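Local coordinates for protein beta-agarase D (Zobellia galactanivorans, PDB 4ASM) that hydrolyses the beta-1,4 linkages between D-galactose and 3,6-anhydro-L-galactose in agarose, cutting chains at random with retention of anomeric configuration through its family GH16 catalytic domain, at residues 168-171 / 172-176; 286-290 / 291-295; 252-255 / 256-260. All coordinates share one frame; numbering follows the deposited sequence.

Contact 1 (168-171 / 172-176); sequences GGPG and NDNRN
Asn176 reaches back to Gly169 with its side-chain amide: ND2 gives a hydrogen bond of 2.8 Å to Gly169 O, almost straight at 174°, and the oxygen lies in the plane of the amide. CG stands anti to the backbone N of Asn176 (chi1 -165°), which swings the amide back to that carbonyl oxygen. The next carbonyl is taken too, since Asn176 N donates to Pro170 O at 2.9 Å. One residue thus satisfies two consecutive backbone oxygens and closes the neck of the loop between strand 159-166 and helix 177-180. Beyond the neck, Gly171 to Asn174 form a type I beta turn, closed by Asn174 N to Gly171 O at 3.0 Å. The side chains of Pro170 and Asn174 run side by side, with Pro170 CB 3.3 Å from Asn174 OD1.

Asp173 OD1 has two donors, one on each face of its carboxylate. Arg175 N, 3.1 Å from Asp173 OD1, makes an Asx turn, while Arg175 NH1 lies 2.8 Å from Asp173 OD1 in a salt bridge, the oxygen in the guanidinium plane. Arg175 CG sits between its backbone N and carbonyl carbon (chi1 71°), and this turns the extended chain back over the loop, leaving NH1 3.8 Å from Gly171 CA.

Outside the loop, Glu342 takes Arg175 NH2 and Asn172 N, Tyr335 O takes Arg175 NE, and Asn172 OD1 accepts from Asn339 ND2. An alanine in place of Asn176 is likely to leave the Gly169 carbonyl without its amide donor and the loop less firmly closed. The loop is thus held by backbone bonds, with an amide and a carboxylate that answer backbone groups, and by an arginine whose charge is probably balanced by Asp173 and Glu342.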
loop_
_atom_site.group_PDB
_atom_site.type_symbol
_atom_site.label_atom_id
_atom_site.label_comp_id
_atom_site.label_asym_id
_atom_site.label_seq_id
_atom_site.Cartn_x
_atom_site.Cartn_y
_atom_site.Cartn_z
ATOM N N GLY A 168 -0.327 -8.916 -8.166
ATOM C CA GLY A 168 -1.522 -9.707 -8.438
ATOM C C GLY A 168 -1.469 -10.736 -9.538
ATOM O O GLY A 168 -2.332 -11.634 -9.589
ATOM N N GLY A 169 -0.500 -10.616 -10.435
ATOM C CA GLY A 169 -0.423 -11.547 -11.555
ATOM C C GLY A 169 0.540 -12.679 -11.262
ATOM O O GLY A 169 1.637 -12.450 -10.740
ATOM N N PRO A 170 0.140 -13.928 -11.565
ATOM C CA PRO A 170 1.052 -15.033 -11.325
ATOM C C PRO A 170 2.219 -15.104 -12.293
ATOM O O PRO A 170 3.154 -15.841 -12.046
ATOM C CB PRO A 170 0.161 -16.279 -11.483
ATOM C CG PRO A 170 -0.931 -15.853 -12.387
ATOM C CD PRO A 170 -1.179 -14.383 -12.043
ATOM N N GLY A 171 2.173 -14.352 -13.382
ATOM C CA GLY A 171 3.161 -14.505 -14.451
ATOM C C GLY A 171 2.699 -15.516 -15.484
ATOM O O GLY A 171 1.967 -16.444 -15.168
ATOM N N ASN A 172 3.145 -15.325 -16.717
ATOM C CA ASN A 172 2.797 -16.259 -17.787
ATOM C C ASN A 172 3.364 -17.656 -17.562
ATOM O O ASN A 172 2.831 -18.615 -18.115
ATOM C CB ASN A 172 3.161 -15.688 -19.160
ATOM C CG ASN A 172 4.663 -15.476 -19.350
ATOM O OD1 ASN A 172 5.487 -15.784 -18.485
ATOM N ND2 ASN A 172 5.020 -14.947 -20.509
ATOM N N ASP A 173 4.391 -17.776 -16.715
ATOM C CA ASP A 173 4.958 -19.080 -16.328
ATOM C C ASP A 173 4.654 -19.432 -14.865
ATOM O O ASP A 173 5.243 -20.363 -14.312
ATOM C CB ASP A 173 6.475 -19.107 -16.579
ATOM C CG ASP A 173 7.227 -18.025 -15.801
ATOM O OD1 ASP A 173 6.584 -17.360 -14.959
ATOM O OD2 ASP A 173 8.438 -17.829 -16.054
ATOM N N ASN A 174 3.762 -18.666 -14.224
ATOM C CA ASN A 174 3.371 -18.902 -12.828
ATOM C C ASN A 174 4.462 -18.710 -11.775
ATOM O O ASN A 174 4.278 -19.115 -10.636
ATOM C CB ASN A 174 2.685 -20.273 -12.635
ATOM C CG ASN A 174 1.246 -20.241 -13.026
ATOM O OD1 ASN A 174 0.486 -19.415 -12.529
ATOM N ND2 ASN A 174 0.853 -21.122 -13.931
ATOM N N ARG A 175 5.546 -18.030 -12.138
ATOM C CA ARG A 175 6.660 -17.840 -11.189
ATOM C C ARG A 175 6.287 -17.005 -9.948
ATOM O O ARG A 175 6.961 -17.057 -8.925
ATOM C CB ARG A 175 7.856 -17.228 -11.907
ATOM C CG ARG A 175 7.676 -15.785 -12.310
ATOM C CD ARG A 175 8.804 -15.421 -13.262
ATOM N NE ARG A 175 8.639 -14.069 -13.768
ATOM C CZ ARG A 175 7.730 -13.696 -14.661
ATOM N NH1 ARG A 175 6.864 -14.605 -15.194
ATOM N NH2 ARG A 175 7.671 -12.424 -15.032
ATOM N N ASN A 176 5.221 -16.219 -10.074
ATOM C CA ASN A 176 4.698 -15.387 -8.983
ATOM C C ASN A 176 3.364 -15.904 -8.409
ATOM O O ASN A 176 2.666 -15.184 -7.715
ATOM C CB ASN A 176 4.517 -13.952 -9.498
ATOM C CG ASN A 176 4.342 -12.943 -8.379
ATOM O OD1 ASN A 176 5.153 -12.873 -7.462
ATOM N ND2 ASN A 176 3.282 -12.134 -8.465
#

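Contact 2 (286-290 / 291-295)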
loop_
_atom_site.group_PDB
_atom_site.type_symbol
_atom_site.label_atom_id
_atom_site.label_comp_id
_atom_site.label_asym_id
_atom_site.label_seq_id
_atom_site.Cartn_x
_atom_site.Cartn_y
_atom_site.Cartn_z
ATOM N N ASN A 286 1.479 -15.874 18.277
ATOM C CA ASN A 286 0.683 -16.768 19.114
ATOM C C ASN A 286 -0.807 -16.514 18.893
ATOM O O ASN A 286 -1.202 -15.447 18.452
ATOM C CB ASN A 286 1.013 -16.529 20.589
ATOM C CG ASN A 286 2.388 -17.033 20.981
ATOM O OD1 ASN A 286 2.995 -17.864 20.304
ATOM N ND2 ASN A 286 2.879 -16.529 22.114
ATOM N N ILE A 287 -1.626 -17.513 19.248
ATOM C CA ILE A 287 -3.073 -17.457 19.096
ATOM C C ILE A 287 -3.722 -16.960 20.378
ATOM O O ILE A 287 -3.363 -17.407 21.489
ATOM C CB ILE A 287 -3.622 -18.862 18.753
ATOM C CG1 ILE A 287 -3.132 -19.251 17.367
ATOM C CG2 ILE A 287 -5.160 -18.918 18.816
ATOM C CD1 ILE A 287 -3.356 -20.696 17.046
ATOM N N ALA A 288 -4.662 -16.035 20.211
ATOM C CA ALA A 288 -5.494 -15.565 21.316
ATOM C C ALA A 288 -6.970 -15.823 21.012
ATOM O O ALA A 288 -7.318 -16.338 19.944
ATOM C CB ALA A 288 -5.250 -14.075 21.589
ATOM N N SER A 289 -7.844 -15.496 21.955
ATOM C CA SER A 289 -9.250 -15.824 21.766
ATOM C C SER A 289 -10.167 -14.628 21.482
ATOM O O SER A 289 -11.377 -14.802 21.323
ATOM C CB SER A 289 -9.755 -16.592 22.968
ATOM O OG SER A 289 -9.634 -15.791 24.104
ATOM N N SER A 290 -9.584 -13.424 21.425
ATOM C CA SER A 290 -10.317 -12.202 21.081
ATOM C C SER A 290 -9.250 -11.143 20.916
ATOM O O SER A 290 -8.079 -11.377 21.243
ATOM C CB SER A 290 -11.297 -11.800 22.190
ATOM O OG SER A 290 -10.594 -11.381 23.337
ATOM N N LEU A 291 -9.654 -9.974 20.425
ATOM C CA LEU A 291 -8.688 -8.895 20.269
ATOM C C LEU A 291 -8.212 -8.391 21.634
ATOM O O LEU A 291 -7.016 -8.163 21.822
ATOM C CB LEU A 291 -9.269 -7.755 19.417
ATOM C CG LEU A 291 -8.253 -6.673 19.033
ATOM C CD1 LEU A 291 -7.163 -7.196 18.109
ATOM C CD2 LEU A 291 -8.996 -5.499 18.417
ATOM N N SER A 292 -9.138 -8.261 22.588
ATOM C CA SER A 292 -8.757 -7.855 23.960
ATOM C C SER A 292 -7.830 -8.871 24.625
ATOM O O SER A 292 -6.876 -8.492 25.263
ATOM C CB SER A 292 -9.982 -7.568 24.812
ATOM O OG SER A 292 -10.598 -6.376 24.353
ATOM N N ASP A 293 -8.095 -10.162 24.435
ATOM C CA ASP A 293 -7.213 -11.200 24.961
ATOM C C ASP A 293 -5.796 -11.070 24.380
ATOM O O ASP A 293 -4.810 -11.165 25.111
ATOM C CB ASP A 293 -7.817 -12.583 24.640
ATOM C CG ASP A 293 -7.037 -13.730 25.250
ATOM O OD1 ASP A 293 -6.792 -13.717 26.483
ATOM O OD2 ASP A 293 -6.695 -14.660 24.490
ATOM N N ALA A 294 -5.708 -10.861 23.064
ATOM C CA ALA A 294 -4.424 -10.700 22.402
ATOM C C ALA A 294 -3.651 -9.481 22.934
ATOM O O ALA A 294 -2.483 -9.583 23.228
ATOM C CB ALA A 294 -4.641 -10.608 20.887
ATOM N N LYS A 295 -4.349 -8.358 23.061
ATOM C CA LYS A 295 -3.787 -7.135 23.638
ATOM C C LYS A 295 -3.307 -7.369 25.072
ATOM O O LYS A 295 -2.233 -6.915 25.447
ATOM C CB LYS A 295 -4.806 -5.996 23.588
ATOM C CG LYS A 295 -5.085 -5.486 22.164
ATOM C CD LYS A 295 -6.308 -4.544 22.064
ATOM C CE LYS A 295 -6.167 -3.317 22.934
ATOM N NZ LYS A 295 -5.156 -2.379 22.408
#
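The start of the short helix that begins at Leu291 is capped here, just after strand 282-288. Ser290 is the N-cap: its OG accepts a hydrogen bond from Asp293 N at 3.0 Å. That oxygen stands between the backbone N and the carbonyl carbon of Ser290 (chi1 68°), which turns it in over the first turn, where it also comes 3.3 Å from Asp293 CB. The carbonyl of the same residue opens the regular helical pattern, Ser290 O receiving Ala294 N at 3.0 Å.

The Asp293 side chain looks past the cap instead. With CG anti to its own backbone N (chi1 -175°), its carboxylate reaches back to Ser289, whose N gives a bond of 2.9 Å to Asp293 OD2. The donor comes to the anti side of that oxygen, 19° out of the carboxylate plane. Ser289 OG adds a weak second bond to Asp293 OD2 at 3.2 Å, so the backbone N of Ser289, with weaker help from its hydroxyl, fixes the carboxylate. A negative group at this end of the helix would also be expected to sit well with the helix dipole.

Beneath these polar bonds lies a small apolar touch, in which Ala288 CB meets Ala294 CB at 3.6 Å and brings Ala288 against the helix. Ala294 and Leu291 both pack on Ala249 of strand 249-253, while Lys295 makes a salt bridge to Asp246.

The spacing Ser-x-x-Asp, with serine as N-cap and an acid three residues on, is characteristic of capped helix starts; here the acid binds the amide of the residue before the cap, a departure from the classic capping box, in a tight strand-to-helix junction.

Contact 3 (252-255 / 256-260)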
loop_
_atom_site.group_PDB
_atom_site.type_symbol
_atom_site.label_atom_id
_atom_site.label_comp_id
_atom_site.label_asym_id
_atom_site.label_seq_id
_atom_site.Cartn_x
_atom_site.Cartn_y
_atom_site.Cartn_z
ATOM N N THR A 252 -7.285 -11.110 12.024
ATOM C CA THR A 252 -7.426 -11.178 10.566
ATOM C C THR A 252 -8.343 -12.301 10.130
ATOM O O THR A 252 -8.461 -13.331 10.810
ATOM C CB THR A 252 -6.075 -10.954 9.765
ATOM O OG1 THR A 252 -5.957 -11.736 8.560
ATOM C CG2 THR A 252 -4.871 -10.954 10.647
ATOM N N ARG A 253 -9.082 -12.035 9.056
ATOM C CA ARG A 253 -9.954 -13.062 8.489
ATOM C C ARG A 253 -9.116 -14.048 7.729
ATOM O O ARG A 253 -8.404 -13.686 6.794
ATOM C CB ARG A 253 -10.995 -12.446 7.563
ATOM C CG ARG A 253 -12.136 -11.842 8.302
ATOM C CD ARG A 253 -13.329 -11.653 7.362
ATOM N NE ARG A 253 -14.294 -10.756 7.964
ATOM C CZ ARG A 253 -15.346 -11.137 8.666
ATOM N NH1 ARG A 253 -15.582 -12.427 8.872
ATOM N NH2 ARG A 253 -16.172 -10.218 9.150
ATOM N N LEU A 254 -9.220 -15.308 8.153
ATOM C CA LEU A 254 -8.573 -16.426 7.506
ATOM C C LEU A 254 -9.204 -16.708 6.147
ATOM O O LEU A 254 -10.190 -16.089 5.744
ATOM C CB LEU A 254 -8.704 -17.654 8.420
ATOM C CG LEU A 254 -8.034 -17.458 9.794
ATOM C CD1 LEU A 254 -8.290 -18.708 10.670
ATOM C CD2 LEU A 254 -6.536 -17.129 9.657
ATOM N N ALA A 255 -8.628 -17.668 5.446
ATOM C CA ALA A 255 -9.063 -17.975 4.079
ATOM C C ALA A 255 -10.554 -18.315 3.976
ATOM O O ALA A 255 -11.202 -18.009 2.955
ATOM C CB ALA A 255 -8.233 -19.092 3.511
ATOM N N ASP A 256 -11.082 -18.944 5.024
ATOM C CA ASP A 256 -12.501 -19.309 5.054
ATOM C C ASP A 256 -13.403 -18.215 5.615
ATOM O O ASP A 256 -14.604 -18.431 5.780
ATOM C CB ASP A 256 -12.723 -20.631 5.797
ATOM C CG ASP A 256 -12.553 -20.507 7.298
ATOM O OD1 ASP A 256 -12.069 -19.464 7.792
ATOM O OD2 ASP A 256 -12.896 -21.486 8.026
ATOM N N GLY A 257 -12.815 -17.059 5.928
ATOM C CA GLY A 257 -13.579 -15.912 6.422
ATOM C C GLY A 257 -13.608 -15.786 7.933
ATOM O O GLY A 257 -14.046 -14.776 8.478
ATOM N N THR A 258 -13.144 -16.816 8.615
ATOM C CA THR A 258 -13.242 -16.874 10.047
ATOM C C THR A 258 -12.122 -16.006 10.689
ATOM O O THR A 258 -11.016 -15.879 10.144
ATOM C CB THR A 258 -13.260 -18.384 10.402
ATOM O OG1 THR A 258 -14.347 -18.694 11.287
ATOM C CG2 THR A 258 -11.981 -18.894 10.810
ATOM N N TRP A 259 -12.427 -15.376 11.819
ATOM C CA TRP A 259 -11.444 -14.491 12.487
ATOM C C TRP A 259 -10.406 -15.255 13.277
ATOM O O TRP A 259 -10.751 -16.154 14.053
ATOM C CB TRP A 259 -12.112 -13.506 13.444
ATOM C CG TRP A 259 -12.858 -12.370 12.784
ATOM C CD1 TRP A 259 -14.212 -12.199 12.743
ATOM C CD2 TRP A 259 -12.292 -11.260 12.082
ATOM N NE1 TRP A 259 -14.531 -11.047 12.073
ATOM C CE2 TRP A 259 -13.367 -10.438 11.665
ATOM C CE3 TRP A 259 -10.982 -10.862 11.784
ATOM C CZ2 TRP A 259 -13.168 -9.253 10.943
ATOM C CZ3 TRP A 259 -10.786 -9.677 11.071
ATOM C CH2 TRP A 259 -11.874 -8.899 10.654
ATOM N N GLN A 260 -9.140 -14.872 13.110
ATOM C CA GLN A 260 -8.066 -15.357 13.982
ATOM C C GLN A 260 -7.404 -14.187 14.703
ATOM O O GLN A 260 -7.045 -13.179 14.070
ATOM C CB GLN A 260 -7.036 -16.169 13.222
ATOM C CG GLN A 260 -6.027 -16.795 14.161
ATOM C CD GLN A 260 -5.063 -17.700 13.478
ATOM O OE1 GLN A 260 -5.019 -18.906 13.773
ATOM N NE2 GLN A 260 -4.273 -17.157 12.589
#
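Thr258 O is held by two groups from across the hairpin: Leu254 N binds it at 2.7 Å, nearly straight, and Arg253 CA offers a CH...O contact. Gly257 N donates back to Leu254 O at 2.8 Å, closing a type I turn from Leu254 to Gly257. With Gly257 in the left-handed region (phi 96°), this is a 3:5 hairpin with a G1 beta bulge. Thr258 N bonds to Asp256 OD1, an Asx turn that braces the bend. Thr252 and Gln260 form an antiparallel hydrogen-bonded pair.

With CG anti to its carbonyl carbon (chi1 -79°) and the chain extended to NE, Arg253 lays its stem along the indole of Trp259. Arg253 CG sits 3.5 Å from the centroid of the Trp259 six-membered ring, almost on the normal, a CH-pi contact. The guanidinium plane is tilted 40° to the indole, and Trp259 NE1 comes over one of its faces. At its edge, Arg253 NH1 bonds to Gly257 O at 2.8 Å, in the carbonyl plane, while NE is taken by Met241 O.

Arg253 therefore spends NH1 and NE on backbone carbonyls and its aliphatic stem on the indole, tying the bulge, the ring and strand 240-246 together.

Contacts 2 and 3 are neighbours: their centres are 14 Å apart, and the side chains of Ile287 and Gln260 pack together where strand 282-288 runs beside strand 259-264. Contact 3 turns the hairpin between strands 249-253 and 259-264, and the helix started in contact 2 lies against the first of these. Both lie away from the catalytic residues and the calcium site. Contact 1 stands apart, its centre about 25 Å from that of contact 3 and 36 Å from that of contact 2. It follows the strand bearing Glu160 and Glu165, probably nucleophile and proton donor; the Asn176 side chain is about 11 Å from that of Glu165.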